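Local atomic coordinates of structural polyprotein, VP3 (Israeli acute paralysis virus, PDB entry 5CDD), a protein that probably serves as a structural protein of the viral capsid, being one of the coat proteins released from the structural polyprotein. Residues 153-158 with 236-241. Residues are numbered along the deposited sequence; the frame is centred on the assembly and turned at random.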
loop_
_atom_site.group_PDB
_atom_site.type_symbol
_atom_site.label_atom_id
_atom_site.label_comp_id
_atom_site.label_asym_id
_atom_site.label_seq_id
_atom_site.Cartn_x
_atom_site.Cartn_y
_atom_site.Cartn_z
ATOM N N LEU B 153 -71.171 13.209 1.655
ATOM C CA LEU B 153 -70.231 14.294 1.418
ATOM C C LEU B 153 -69.338 13.949 0.227
ATOM O O LEU B 153 -68.907 12.808 0.072
ATOM C CB LEU B 153 -69.394 14.518 2.683
ATOM C CG LEU B 153 -68.790 15.895 2.959
ATOM C CD1 LEU B 153 -69.869 16.969 2.939
ATOM C CD2 LEU B 153 -68.103 15.861 4.315
ATOM N N GLU B 154 -69.075 14.939 -0.618
ATOM C CA GLU B 154 -68.241 14.740 -1.797
ATOM C C GLU B 154 -66.919 15.479 -1.660
ATOM O O GLU B 154 -66.884 16.640 -1.252
ATOM C CB GLU B 154 -68.971 15.240 -3.042
ATOM C CG GLU B 154 -68.119 15.298 -4.297
ATOM C CD GLU B 154 -68.824 15.996 -5.447
ATOM O OE1 GLU B 154 -69.241 17.164 -5.276
ATOM O OE2 GLU B 154 -68.958 15.378 -6.525
ATOM N N ILE B 155 -65.831 14.799 -2.001
ATOM C CA ILE B 155 -64.503 15.393 -1.936
ATOM C C ILE B 155 -63.803 15.068 -3.249
ATOM O O ILE B 155 -63.476 13.912 -3.510
ATOM C CB ILE B 155 -63.679 14.809 -0.770
ATOM C CG1 ILE B 155 -64.455 14.942 0.542
ATOM C CG2 ILE B 155 -62.351 15.541 -0.661
ATOM C CD1 ILE B 155 -64.802 13.616 1.198
ATOM N N PHE B 156 -63.586 16.084 -4.078
ATOM C CA PHE B 156 -62.937 15.874 -5.364
ATOM C C PHE B 156 -61.686 16.728 -5.504
ATOM O O PHE B 156 -61.509 17.711 -4.784
ATOM C CB PHE B 156 -63.922 16.164 -6.508
ATOM C CG PHE B 156 -64.315 17.612 -6.635
ATOM C CD1 PHE B 156 -63.588 18.476 -7.451
ATOM C CD2 PHE B 156 -65.417 18.111 -5.945
ATOM C CE1 PHE B 156 -63.952 19.816 -7.578
ATOM C CE2 PHE B 156 -65.787 19.449 -6.066
ATOM C CZ PHE B 156 -65.052 20.302 -6.885
ATOM N N PHE B 157 -60.813 16.335 -6.429
ATOM C CA PHE B 157 -59.570 17.057 -6.666
ATOM C C PHE B 157 -59.569 17.770 -8.012
ATOM O O PHE B 157 -59.927 17.193 -9.042
ATOM C CB PHE B 157 -58.375 16.102 -6.606
ATOM C CG PHE B 157 -57.061 16.758 -6.942
ATOM C CD1 PHE B 157 -56.515 17.725 -6.104
ATOM C CD2 PHE B 157 -56.385 16.431 -8.115
ATOM C CE1 PHE B 157 -55.314 18.360 -6.432
ATOM C CE2 PHE B 157 -55.187 17.060 -8.449
ATOM C CZ PHE B 157 -54.651 18.026 -7.606
ATOM N N GLU B 158 -59.151 19.030 -7.986
ATOM C CA GLU B 158 -59.075 19.849 -9.185
ATOM C C GLU B 158 -57.657 20.397 -9.314
ATOM O O GLU B 158 -57.195 21.163 -8.468
ATOM C CB GLU B 158 -60.085 20.997 -9.098
ATOM C CG GLU B 158 -59.963 22.065 -10.184
ATOM C CD GLU B 158 -60.020 21.504 -11.596
ATOM O OE1 GLU B 158 -60.814 20.574 -11.842
ATOM O OE2 GLU B 158 -59.277 22.006 -12.467
ATOM N N GLY B 236 -53.066 22.459 -6.965
ATOM C CA GLY B 236 -54.481 22.146 -7.042
ATOM C C GLY B 236 -55.205 22.338 -5.728
ATOM O O GLY B 236 -54.702 23.012 -4.830
ATOM N N PHE B 237 -56.386 21.738 -5.607
ATOM C CA PHE B 237 -57.167 21.868 -4.387
ATOM C C PHE B 237 -58.235 20.791 -4.247
ATOM O O PHE B 237 -58.627 20.150 -5.224
ATOM C CB PHE B 237 -57.828 23.253 -4.343
ATOM C CG PHE B 237 -58.878 23.467 -5.403
ATOM C CD1 PHE B 237 -60.196 23.068 -5.192
ATOM C CD2 PHE B 237 -58.551 24.065 -6.619
ATOM C CE1 PHE B 237 -61.172 23.259 -6.174
ATOM C CE2 PHE B 237 -59.520 24.260 -7.608
ATOM C CZ PHE B 237 -60.832 23.856 -7.383
ATOM N N LEU B 238 -58.685 20.591 -3.014
ATOM C CA LEU B 238 -59.732 19.625 -2.715
ATOM C C LEU B 238 -60.980 20.430 -2.405
ATOM O O LEU B 238 -60.890 21.549 -1.905
ATOM C CB LEU B 238 -59.370 18.779 -1.495
ATOM C CG LEU B 238 -58.296 17.707 -1.634
ATOM C CD1 LEU B 238 -58.048 17.067 -0.290
ATOM C CD2 LEU B 238 -58.737 16.653 -2.619
ATOM N N CYS B 239 -62.142 19.862 -2.691
ATOM C CA CYS B 239 -63.390 20.558 -2.436
ATOM C C CYS B 239 -64.391 19.628 -1.767
ATOM O O CYS B 239 -64.671 18.538 -2.270
ATOM C CB CYS B 239 -63.955 21.096 -3.750
ATOM S SG CYS B 239 -65.295 22.273 -3.548
ATOM N N ILE B 240 -64.925 20.064 -0.628
ATOM C CA ILE B 240 -65.893 19.272 0.121
ATOM C C ILE B 240 -67.306 19.836 -0.048
ATOM O O ILE B 240 -67.656 20.857 0.548
ATOM C CB ILE B 240 -65.529 19.243 1.621
ATOM C CG1 ILE B 240 -64.078 18.788 1.790
ATOM C CG2 ILE B 240 -66.460 18.300 2.367
ATOM C CD1 ILE B 240 -63.588 18.800 3.221
ATOM N N ARG B 241 -68.115 19.161 -0.863
ATOM C CA ARG B 241 -69.485 19.592 -1.126
ATOM C C ARG B 241 -70.476 18.459 -0.887
ATOM O O ARG B 241 -70.220 17.312 -1.253
ATOM C CB ARG B 241 -69.619 20.070 -2.574
ATOM C CG ARG B 241 -68.613 21.126 -2.982
ATOM C CD ARG B 241 -68.862 21.610 -4.401
ATOM N NE ARG B 241 -68.947 20.506 -5.352
ATOM C CZ ARG B 241 -68.965 20.659 -6.672
ATOM N NH1 ARG B 241 -68.900 21.874 -7.200
ATOM N NH2 ARG B 241 -69.050 19.599 -7.463
#
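I155, F157, L238 and I240 form the apolar side of this strand pair, joined by L153. I155 and I240 run alongside each other, with I155 CG1 4.1 Å from I240 CG1. L238 CD2 touches both I155 CG2 and F157 CB, and it meets the F157 ring at the edge. I240 CG2 reaches back to L153 CG.

The other face carries E154, F156, E158, F237, C239 and R241. C239 CB sits over one face of the F156 ring, 3.4 Å from CE2. The C239 sulfur stands obliquely to the same ring. F156 has CG between its backbone N and carbonyl carbon (chi1 68°), which leans the ring across to the partner strand. Further along, E158 CB lies over the F237 ring in a CH-pi contact, 3.8 Å from the centroid.

The backbones run antiparallel. E154–R241, F156–C239 and E158–F237 are hydrogen-bonded pairs; I155–I240 and F157–L238 are non-hydrogen-bonded pairs.

At the polar edge R241 forms a salt bridge with E154. R241 NH2 lies 3.3 Å from the syn side of E154 OE1, and NE adds a weak bond to that oxygen. OE1 lies in the guanidinium plane, which is turned 31° from the carboxylate, whereas F156 CE2 packs over one guanidinium face. S185 OG hydrogen-bonds E154 OE2, and the carbonyls of A183 and L178 take R241 NH1, so both charged groups are anchored beyond the pair. E158 OE2 makes a salt bridge to R196 and a hydrogen bond to T194, both of a neighbouring capsid chain.

These are the two central strands of a four-stranded antiparallel sheet of the picornavirus-like capsid jelly roll. Strand 189-194 flanks 150-159, and strand 90-92 flanks 236-247. The apolar side packs on strand 132-144 of the second sheet, through I141 and Y139.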